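Side-chain contacts in accelerated cell death 11 (Arabidopsis thaliana, PDB 4NT1), which selectively transfers ceramide-1-phosphate and phytoceramide-1-phosphate between membranes: residues V112-L115 and F116-I119; I191-L194 and D195-L199; K150-S153 and L154-A158; T78-V81 and M82-D86. All coordinates share one frame; numbering follows the deposited sequence.

Contact 1 (V112-L115 and F116-I119); sequences VKVL and FEQI
V112 and F116, K113 and E117, V114 and Q118, and L115 and I119 pair one turn apart in helix 98-121 of the all-helical GLTP fold, a helix that also carries R100 and R104, which bind the phosphorylated lipid. On the buried side, the methyl CG1 of V112 sits over one face of the F116 ring in a CH-pi contact, 3.9 Å from the ring centroid and 14° off its normal. That methyl is turned anti to the backbone N of V112 (chi1 176°), and F116, with its CG swung beside its own N, lays a ring face under it. The ring of Y183, from helix 173-199, meets F116 at a steep angle. The branch carbon CG of L115 touches the end of the I119 chain, CD1, at 4.0 Å; L115 also packs on L51 of helix 34-51. On the flank, CG1 of V114 runs beside CG of Q118, 4.0 Å away, with helix 129-139 packed against both residues. The partly exposed side carries charge: K113, bent near its end, brings NZ to 3.7 Å from OE2 of E117, a long salt bridge. Beneath these side chains runs a regular i to i+4 ladder, in which F116 N donates to V112 O at 2.9 Å and 172°, and I119 N to L115 O at 2.9 Å. The buried side is thus held by van der Waals and CH-pi contact, while the length of the K113-E117 ion pair suggests an electrostatic attraction that is at most modest.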
loop_
_atom_site.group_PDB
_atom_site.type_symbol
_atom_site.label_atom_id
_atom_site.label_comp_id
_atom_site.label_asym_id
_atom_site.label_seq_id
_atom_site.Cartn_x
_atom_site.Cartn_y
_atom_site.Cartn_z
ATOM N N VAL A 112 -2.982 0.643 -3.732
ATOM C CA VAL A 112 -2.641 -0.450 -4.635
ATOM C C VAL A 112 -3.806 -1.436 -4.713
ATOM O O VAL A 112 -4.169 -1.885 -5.801
ATOM C CB VAL A 112 -1.320 -1.152 -4.253
ATOM C CG1 VAL A 112 -1.064 -2.363 -5.180
ATOM C CG2 VAL A 112 -0.148 -0.169 -4.344
ATOM N N LYS A 113 -4.414 -1.743 -3.573
ATOM C CA LYS A 113 -5.592 -2.605 -3.576
ATOM C C LYS A 113 -6.691 -2.073 -4.505
ATOM O O LYS A 113 -7.253 -2.829 -5.295
ATOM C CB LYS A 113 -6.171 -2.781 -2.169
ATOM C CG LYS A 113 -7.394 -3.705 -2.144
ATOM C CD LYS A 113 -8.112 -3.717 -0.808
ATOM C CE LYS A 113 -9.060 -2.558 -0.675
ATOM N NZ LYS A 113 -10.356 -3.013 -0.098
ATOM N N VAL A 114 -7.006 -0.782 -4.401
ATOM C CA VAL A 114 -8.058 -0.190 -5.241
ATOM C C VAL A 114 -7.619 -0.132 -6.692
ATOM O O VAL A 114 -8.398 -0.413 -7.601
ATOM C CB VAL A 114 -8.449 1.230 -4.773
ATOM C CG1 VAL A 114 -9.469 1.867 -5.744
ATOM C CG2 VAL A 114 -9.004 1.182 -3.358
ATOM N N LEU A 115 -6.363 0.239 -6.910
ATOM C CA LEU A 115 -5.804 0.203 -8.253
ATOM C C LEU A 115 -6.031 -1.166 -8.912
ATOM O O LEU A 115 -6.550 -1.249 -10.035
ATOM C CB LEU A 115 -4.308 0.521 -8.216
ATOM C CG LEU A 115 -3.621 0.336 -9.564
ATOM C CD1 LEU A 115 -4.134 1.393 -10.542
ATOM C CD2 LEU A 115 -2.121 0.468 -9.389
ATOM N N PHE A 116 -5.639 -2.238 -8.218
ATOM C CA PHE A 116 -5.826 -3.594 -8.730
ATOM C C PHE A 116 -7.306 -3.941 -8.966
ATOM O O PHE A 116 -7.670 -4.504 -10.004
ATOM C CB PHE A 116 -5.175 -4.628 -7.793
ATOM C CG PHE A 116 -3.670 -4.685 -7.892
ATOM C CD1 PHE A 116 -2.970 -3.790 -8.692
ATOM C CD2 PHE A 116 -2.952 -5.636 -7.180
ATOM C CE1 PHE A 116 -1.579 -3.843 -8.781
ATOM C CE2 PHE A 116 -1.565 -5.698 -7.274
ATOM C CZ PHE A 116 -0.882 -4.804 -8.075
ATOM N N GLU A 117 -8.156 -3.625 -7.999
ATOM C CA GLU A 117 -9.588 -3.844 -8.155
ATOM C C GLU A 117 -10.084 -3.154 -9.425
ATOM O O GLU A 117 -10.890 -3.703 -10.179
ATOM C CB GLU A 117 -10.359 -3.288 -6.950
ATOM C CG GLU A 117 -10.308 -4.156 -5.696
ATOM C CD GLU A 117 -10.864 -3.446 -4.460
ATOM O OE1 GLU A 117 -10.880 -2.200 -4.440
ATOM O OE2 GLU A 117 -11.282 -4.137 -3.501
ATOM N N GLN A 118 -9.619 -1.932 -9.653
ATOM C CA GLN A 118 -10.125 -1.153 -10.778
ATOM C C GLN A 118 -9.576 -1.644 -12.111
ATOM O O GLN A 118 -10.280 -1.602 -13.128
ATOM C CB GLN A 118 -9.856 0.341 -10.588
ATOM C CG GLN A 118 -10.653 0.953 -9.434
ATOM C CD GLN A 118 -12.137 0.982 -9.723
ATOM O OE1 GLN A 118 -12.553 1.220 -10.856
ATOM N NE2 GLN A 118 -12.948 0.717 -8.705
ATOM N N ILE A 119 -8.327 -2.102 -12.113
ATOM C CA ILE A 119 -7.761 -2.720 -13.302
ATOM C C ILE A 119 -8.580 -3.953 -13.676
ATOM O O ILE A 119 -8.987 -4.121 -14.824
ATOM C CB ILE A 119 -6.283 -3.088 -13.106
ATOM C CG1 ILE A 119 -5.430 -1.813 -13.052
ATOM C CG2 ILE A 119 -5.814 -3.998 -14.228
ATOM C CD1 ILE A 119 -3.952 -2.064 -12.801
#

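Contact 2 (I191-L194 and D195-L199); sequences ITYL and DNLFL
Apolar contact between Y193 and L197 leads, one turn apart: CE2 of the tyrosine ring lies 3.7 Å from CD1 of L197, approached obliquely, while the other methyl, CD2, reaches the phenolic end at 4.0 Å from OH of Y193. With chi1 at 172°, the tyrosine side chain leaves on the side remote from its own amide nitrogen, which lays the ring along the helix toward the next turn. L194 adds a loose touch, its CD2 being 4.5 Å from CD1 of L197.

All of this belongs to the last turns of helix 173-199, the C-terminal helix of the GLTP fold. Y193, L194, L197 and F198 form its face toward helix 79-88, and F198 also packs on T99 and L103 of helix 98-121, with its side chain about 7 Å from those of R100 and R104, which bind the phosphorylated lipid.

Among backbone bonds, D195 N to I191 O is the straightest at 177°, N196 N and L197 N follow the same i to i+4 pattern, and F198 N to L194 O, at 3.4 Å, is weak. The same oxygen meets the edge of the F198 ring, lying in the ring plane with CD1 of F198 3.3 Å from O of L194. Polar side chains lie on other sides of the helix. The carboxylate of D195 makes its salt bridge through OD1 with K106 of helix 98-121. N196 runs beside T192 at an exposed flank, ND2 standing 3.7 Å from the methyl CG2 of T192, whose OG1 bonds back to the carbonyl of A188.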
loop_
_atom_site.group_PDB
_atom_site.type_symbol
_atom_site.label_atom_id
_atom_site.label_comp_id
_atom_site.label_asym_id
_atom_site.label_seq_id
_atom_site.Cartn_x
_atom_site.Cartn_y
_atom_site.Cartn_z
ATOM N N ILE A 191 -5.513 -4.581 5.714
ATOM C CA ILE A 191 -5.809 -3.160 5.816
ATOM C C ILE A 191 -6.855 -2.905 6.900
ATOM O O ILE A 191 -6.748 -1.952 7.663
ATOM C CB ILE A 191 -6.263 -2.605 4.459
ATOM C CG1 ILE A 191 -5.056 -2.499 3.523
ATOM C CG2 ILE A 191 -6.967 -1.245 4.621
ATOM C CD1 ILE A 191 -5.416 -2.498 2.056
ATOM N N THR A 192 -7.865 -3.763 6.971
ATOM C CA THR A 192 -8.889 -3.656 8.018
ATOM C C THR A 192 -8.261 -3.898 9.391
ATOM O O THR A 192 -8.564 -3.206 10.361
ATOM C CB THR A 192 -10.005 -4.704 7.796
ATOM O OG1 THR A 192 -10.693 -4.421 6.569
ATOM C CG2 THR A 192 -11.004 -4.675 8.932
ATOM N N TYR A 193 -7.397 -4.906 9.467
ATOM C CA TYR A 193 -6.655 -5.185 10.693
ATOM C C TYR A 193 -5.865 -3.943 11.113
ATOM O O TYR A 193 -5.853 -3.575 12.284
ATOM C CB TYR A 193 -5.715 -6.386 10.503
ATOM C CG TYR A 193 -4.783 -6.613 11.675
ATOM C CD1 TYR A 193 -5.173 -7.387 12.761
ATOM C CD2 TYR A 193 -3.521 -6.036 11.703
ATOM C CE1 TYR A 193 -4.327 -7.583 13.842
ATOM C CE2 TYR A 193 -2.665 -6.227 12.781
ATOM C CZ TYR A 193 -3.076 -6.998 13.844
ATOM O OH TYR A 193 -2.235 -7.187 14.913
ATOM N N LEU A 194 -5.224 -3.285 10.153
ATOM C CA LEU A 194 -4.428 -2.095 10.470
ATOM C C LEU A 194 -5.319 -0.949 10.960
ATOM O O LEU A 194 -5.079 -0.390 12.033
ATOM C CB LEU A 194 -3.587 -1.655 9.265
ATOM C CG LEU A 194 -2.522 -2.655 8.804
ATOM C CD1 LEU A 194 -1.866 -2.212 7.492
ATOM C CD2 LEU A 194 -1.478 -2.841 9.907
ATOM N N ASP A 195 -6.348 -0.607 10.184
ATOM C CA ASP A 195 -7.314 0.412 10.598
ATOM C C ASP A 195 -7.784 0.161 12.025
ATOM O O ASP A 195 -7.878 1.083 12.827
ATOM C CB ASP A 195 -8.543 0.421 9.677
ATOM C CG ASP A 195 -8.337 1.236 8.405
ATOM O OD1 ASP A 195 -7.342 1.978 8.298
ATOM O OD2 ASP A 195 -9.201 1.142 7.507
ATOM N N ASN A 196 -8.111 -1.090 12.327
ATOM C CA ASN A 196 -8.619 -1.438 13.652
ATOM C C ASN A 196 -7.618 -1.228 14.792
ATOM O O ASN A 196 -8.017 -0.875 15.899
ATOM C CB ASN A 196 -9.190 -2.865 13.678
ATOM C CG ASN A 196 -10.530 -2.966 12.974
ATOM O OD1 ASN A 196 -11.231 -1.968 12.804
ATOM N ND2 ASN A 196 -10.899 -4.172 12.572
ATOM N N LEU A 197 -6.329 -1.444 14.535
ATOM C CA LEU A 197 -5.320 -1.111 15.545
ATOM C C LEU A 197 -5.452 0.357 15.961
ATOM O O LEU A 197 -5.299 0.690 17.143
ATOM C CB LEU A 197 -3.902 -1.371 15.041
ATOM C CG LEU A 197 -3.548 -2.828 14.755
ATOM C CD1 LEU A 197 -2.095 -2.927 14.360
ATOM C CD2 LEU A 197 -3.842 -3.698 15.974
ATOM N N PHE A 198 -5.720 1.224 14.989
ATOM C CA PHE A 198 -5.866 2.658 15.253
ATOM C C PHE A 198 -7.214 2.958 15.913
ATOM O O PHE A 198 -7.278 3.643 16.935
ATOM C CB PHE A 198 -5.727 3.486 13.961
ATOM C CG PHE A 198 -4.317 3.569 13.434
ATOM C CD1 PHE A 198 -3.759 2.508 12.733
ATOM C CD2 PHE A 198 -3.548 4.712 13.647
ATOM C CE1 PHE A 198 -2.462 2.582 12.248
ATOM C CE2 PHE A 198 -2.248 4.795 13.167
ATOM C CZ PHE A 198 -1.701 3.725 12.469
ATOM N N LEU A 199 -8.287 2.446 15.320
ATOM C CA LEU A 199 -9.636 2.770 15.768
ATOM C C LEU A 199 -9.975 2.223 17.151
ATOM O O LEU A 199 -10.712 2.858 17.907
ATOM C CB LEU A 199 -10.672 2.288 14.748
ATOM C CG LEU A 199 -10.509 2.878 13.348
ATOM C CD1 LEU A 199 -11.443 2.186 12.363
ATOM C CD2 LEU A 199 -10.744 4.369 13.371
#

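Contact 3 (K150-S153 and L154-A158); sequences KAVS and LGMYA
K150 O is gripped by two donors: the backbone N of L154, at 3.2 Å, and the hydroxyl of S153, whose OG donates across 2.6 Å. The hydroxyl can fold back onto its own helix because chi1 of 73° tucks OG between the backbone N and the carbonyl carbon. The same OG lies 4.0 Å from CG of L154, so polar and apolar groups share this exposed flank.

The backbone tightens beyond it. G155 N donates both to A151 O, at 3.3 Å, and to V152 O, at 3.0 Å, but both bonds are bent, and the second meets its carbonyl from above the plane instead of on a lone pair. L154 N adds a weak bond to A151 O.

Apolar packing forms the outer layer. CD1 of L154 comes within 4.3 Å of CG of K150. On the buried side, V152 and M156 lie side by side, with CG1 of the valine 3.7 Å from CE of the methionine; a bend at chi2 (-61°) carries the thioether back along the helix. Y136 meets V152 and A132 meets M156, both from helix 129-139.

Mixed i to i+4 and i to i+3 bonding, passing into a 3-10 segment at M156 and Y157, is characteristic of an alpha helix winding down. Here it lies at the C-terminal end of helix 146-155 of the GLTP fold, with the V152 side chain about 5 Å from that of H144, a residue of the ceramide-1-phosphate binding site.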
loop_
_atom_site.group_PDB
_atom_site.type_symbol
_atom_site.label_atom_id
_atom_site.label_comp_id
_atom_site.label_asym_id
_atom_site.label_seq_id
_atom_site.Cartn_x
_atom_site.Cartn_y
_atom_site.Cartn_z
ATOM N N LYS A 150 -3.406 18.772 -8.226
ATOM C CA LYS A 150 -3.251 19.281 -9.588
ATOM C C LYS A 150 -2.076 18.609 -10.291
ATOM O O LYS A 150 -2.192 18.173 -11.434
ATOM C CB LYS A 150 -3.075 20.807 -9.598
ATOM C CG LYS A 150 -2.908 21.379 -11.002
ATOM C CD LYS A 150 -2.920 22.912 -11.015
ATOM C CE LYS A 150 -1.578 23.491 -10.572
ATOM N NZ LYS A 150 -1.512 24.980 -10.735
ATOM N N ALA A 151 -0.941 18.523 -9.605
ATOM C CA ALA A 151 0.246 17.902 -10.185
ATOM C C ALA A 151 -0.021 16.454 -10.600
ATOM O O ALA A 151 0.421 16.010 -11.662
ATOM C CB ALA A 151 1.407 17.969 -9.207
ATOM N N VAL A 152 -0.740 15.723 -9.752
ATOM C CA VAL A 152 -1.084 14.329 -10.032
ATOM C C VAL A 152 -1.895 14.242 -11.323
ATOM O O VAL A 152 -1.567 13.480 -12.232
ATOM C CB VAL A 152 -1.860 13.705 -8.850
ATOM C CG1 VAL A 152 -2.513 12.383 -9.246
ATOM C CG2 VAL A 152 -0.923 13.525 -7.640
ATOM N N SER A 153 -2.932 15.062 -11.416
ATOM C CA SER A 153 -3.814 15.043 -12.585
ATOM C C SER A 153 -3.057 15.285 -13.889
ATOM O O SER A 153 -3.455 14.796 -14.945
ATOM C CB SER A 153 -4.933 16.081 -12.429
ATOM O OG SER A 153 -4.441 17.402 -12.600
ATOM N N LEU A 154 -1.971 16.046 -13.819
ATOM C CA LEU A 154 -1.234 16.396 -15.026
ATOM C C LEU A 154 -0.313 15.254 -15.457
ATOM O O LEU A 154 0.008 15.109 -16.637
ATOM C CB LEU A 154 -0.453 17.694 -14.819
ATOM C CG LEU A 154 -1.326 18.928 -14.543
ATOM C CD1 LEU A 154 -0.479 20.172 -14.308
ATOM C CD2 LEU A 154 -2.318 19.152 -15.682
ATOM N N GLY A 155 0.085 14.427 -14.500
ATOM C CA GLY A 155 0.956 13.304 -14.793
ATOM C C GLY A 155 0.249 12.080 -15.346
ATOM O O GLY A 155 0.901 11.137 -15.800
ATOM N N MET A 156 -1.080 12.090 -15.320
ATOM C CA MET A 156 -1.855 10.932 -15.747
ATOM C C MET A 156 -1.641 10.564 -17.216
ATOM O O MET A 156 -1.772 9.402 -17.588
ATOM C CB MET A 156 -3.349 11.128 -15.461
ATOM C CG MET A 156 -3.730 11.009 -13.995
ATOM S SD MET A 156 -3.365 9.386 -13.281
ATOM C CE MET A 156 -3.688 9.727 -11.556
ATOM N N TYR A 157 -1.313 11.551 -18.045
ATOM C CA TYR A 157 -1.097 11.305 -19.469
ATOM C C TYR A 157 0.118 10.416 -19.669
ATOM O O TYR A 157 0.252 9.748 -20.696
ATOM C CB TYR A 157 -0.891 12.623 -20.218
ATOM N N ALA A 158 1.000 10.416 -18.675
ATOM C CA ALA A 158 2.262 9.695 -18.760
ATOM C C ALA A 158 2.195 8.319 -18.104
ATOM O O ALA A 158 3.220 7.691 -17.879
ATOM C CB ALA A 158 3.383 10.520 -18.149
#

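Contact 4 (T78-V81 and M82-D86); sequences TLVV and MMDKD
From T78 to D86 the chain enters helix 79-88: T78 O, L79 O, V80 O and V81 O accept in turn from M82 N, M83 N, D84 N and K85 N, at 2.9 to 3.0 Å. T78 is the N-cap, and its OG1 accepts from V81 N at 3.2 Å in a nearly straight bond (167°), giving a first-turn amide a side-chain acceptor.

Apolar contact joins L79 and M82, which lie side by side: the methyl CD2 of L79 is 3.9 Å from CE of M82. The methionine is stretched out through its first two torsions (chi1 -169°), then bends at chi3, turning CE back to the leucine. V34 of helix 34-51 packs on both. One turn apart, V80 and D84 run side by side, CG1 of V80 meeting OD2 of D84 at 3.6 Å, and on the exposed side CG1 of V81 lies 4.1 Å from CD of K85.

The T78 hydroxyl satisfies the V81 amide, which has no earlier helical carbonyl to bond to, as an N-cap does, whereas L79 and M82 turn their hydrophobic ends into the core between helices.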
loop_
_atom_site.group_PDB
_atom_site.type_symbol
_atom_site.label_atom_id
_atom_site.label_comp_id
_atom_site.label_asym_id
_atom_site.label_seq_id
_atom_site.Cartn_x
_atom_site.Cartn_y
_atom_site.Cartn_z
ATOM N N THR A 78 6.358 -6.713 17.077
ATOM C CA THR A 78 5.066 -6.790 16.389
ATOM C C THR A 78 4.421 -5.409 16.253
ATOM O O THR A 78 4.781 -4.484 16.973
ATOM C CB THR A 78 4.058 -7.676 17.151
ATOM O OG1 THR A 78 3.690 -7.035 18.390
ATOM C CG2 THR A 78 4.657 -9.056 17.434
ATOM N N LEU A 79 3.456 -5.285 15.339
ATOM C CA LEU A 79 2.789 -4.006 15.118
ATOM C C LEU A 79 2.078 -3.512 16.370
ATOM O O LEU A 79 2.092 -2.316 16.665
ATOM C CB LEU A 79 1.813 -4.075 13.934
ATOM C CG LEU A 79 2.427 -4.265 12.545
ATOM C CD1 LEU A 79 1.354 -4.431 11.484
ATOM C CD2 LEU A 79 3.353 -3.104 12.171
ATOM N N VAL A 80 1.459 -4.432 17.105
ATOM C CA VAL A 80 0.776 -4.077 18.352
ATOM C C VAL A 80 1.746 -3.489 19.376
ATOM O O VAL A 80 1.487 -2.437 19.958
ATOM C CB VAL A 80 0.035 -5.292 18.954
ATOM C CG1 VAL A 80 -0.293 -5.053 20.424
ATOM C CG2 VAL A 80 -1.226 -5.580 18.150
ATOM N N VAL A 81 2.862 -4.173 19.593
ATOM C CA VAL A 81 3.874 -3.690 20.525
ATOM C C VAL A 81 4.401 -2.330 20.090
ATOM O O VAL A 81 4.545 -1.422 20.911
ATOM C CB VAL A 81 5.019 -4.719 20.692
ATOM C CG1 VAL A 81 6.239 -4.098 21.362
ATOM C CG2 VAL A 81 4.515 -5.923 21.484
ATOM N N MET A 82 4.652 -2.190 18.790
ATOM C CA MET A 82 5.145 -0.947 18.211
ATOM C C MET A 82 4.198 0.210 18.531
ATOM O O MET A 82 4.623 1.267 19.004
ATOM C CB MET A 82 5.271 -1.115 16.696
ATOM C CG MET A 82 6.013 -0.015 15.975
ATOM S SD MET A 82 5.989 -0.284 14.185
ATOM C CE MET A 82 4.317 0.254 13.803
ATOM N N MET A 83 2.909 0.004 18.285
ATOM C CA MET A 83 1.922 1.052 18.533
ATOM C C MET A 83 1.723 1.322 20.012
ATOM O O MET A 83 1.566 2.477 20.414
ATOM C CB MET A 83 0.588 0.728 17.857
ATOM C CG MET A 83 0.674 0.858 16.359
ATOM S SD MET A 83 -0.855 0.404 15.550
ATOM C CE MET A 83 -1.885 1.821 15.952
ATOM N N ASP A 84 1.715 0.270 20.824
ATOM C CA ASP A 84 1.547 0.453 22.265
ATOM C C ASP A 84 2.661 1.351 22.828
ATOM O O ASP A 84 2.409 2.190 23.693
ATOM C CB ASP A 84 1.526 -0.894 22.999
ATOM C CG ASP A 84 0.188 -1.631 22.867
ATOM O OD1 ASP A 84 -0.818 -1.014 22.469
ATOM O OD2 ASP A 84 0.154 -2.835 23.190
ATOM N N LYS A 85 3.892 1.182 22.348
ATOM C CA LYS A 85 4.991 2.016 22.852
ATOM C C LYS A 85 4.819 3.492 22.474
ATOM O O LYS A 85 5.195 4.387 23.244
ATOM C CB LYS A 85 6.355 1.479 22.401
ATOM C CG LYS A 85 6.672 0.087 22.969
ATOM C CD LYS A 85 7.896 -0.521 22.297
ATOM C CE LYS A 85 9.179 0.047 22.854
ATOM N NZ LYS A 85 9.391 -0.367 24.276
ATOM N N ASP A 86 4.248 3.749 21.297
ATOM C CA ASP A 86 3.955 5.130 20.909
ATOM C C ASP A 86 2.833 5.714 21.766
ATOM O O ASP A 86 2.852 6.896 22.103
ATOM C CB ASP A 86 3.568 5.230 19.431
ATOM C CG ASP A 86 4.776 5.253 18.511
ATOM O OD1 ASP A 86 5.888 5.587 18.981
ATOM O OD2 ASP A 86 4.607 4.967 17.307
#

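From the N terminus the order is contact 4, contact 1, contact 3 and contact 2. Each lies within one uninterrupted run of chain, so none closes a loop and none nests in or crosses another. Contacts 4 and 2 meet directly, their centres 13 Å apart: M83 SD approaches L197 CB at 3.6 Å and L79 CD1 approaches L194 CD2 at 3.6 Å, tying helix 79-88 to the C-terminal helix 173-199. Contact 1 reaches the same C-terminal helix through K113 CD on I191 CD1, at 4.1 Å. Contact 3 touches none of the others, its nearest atoms about 8 Å from contact 1, and lies across the chain's centre from contacts 2 and 4.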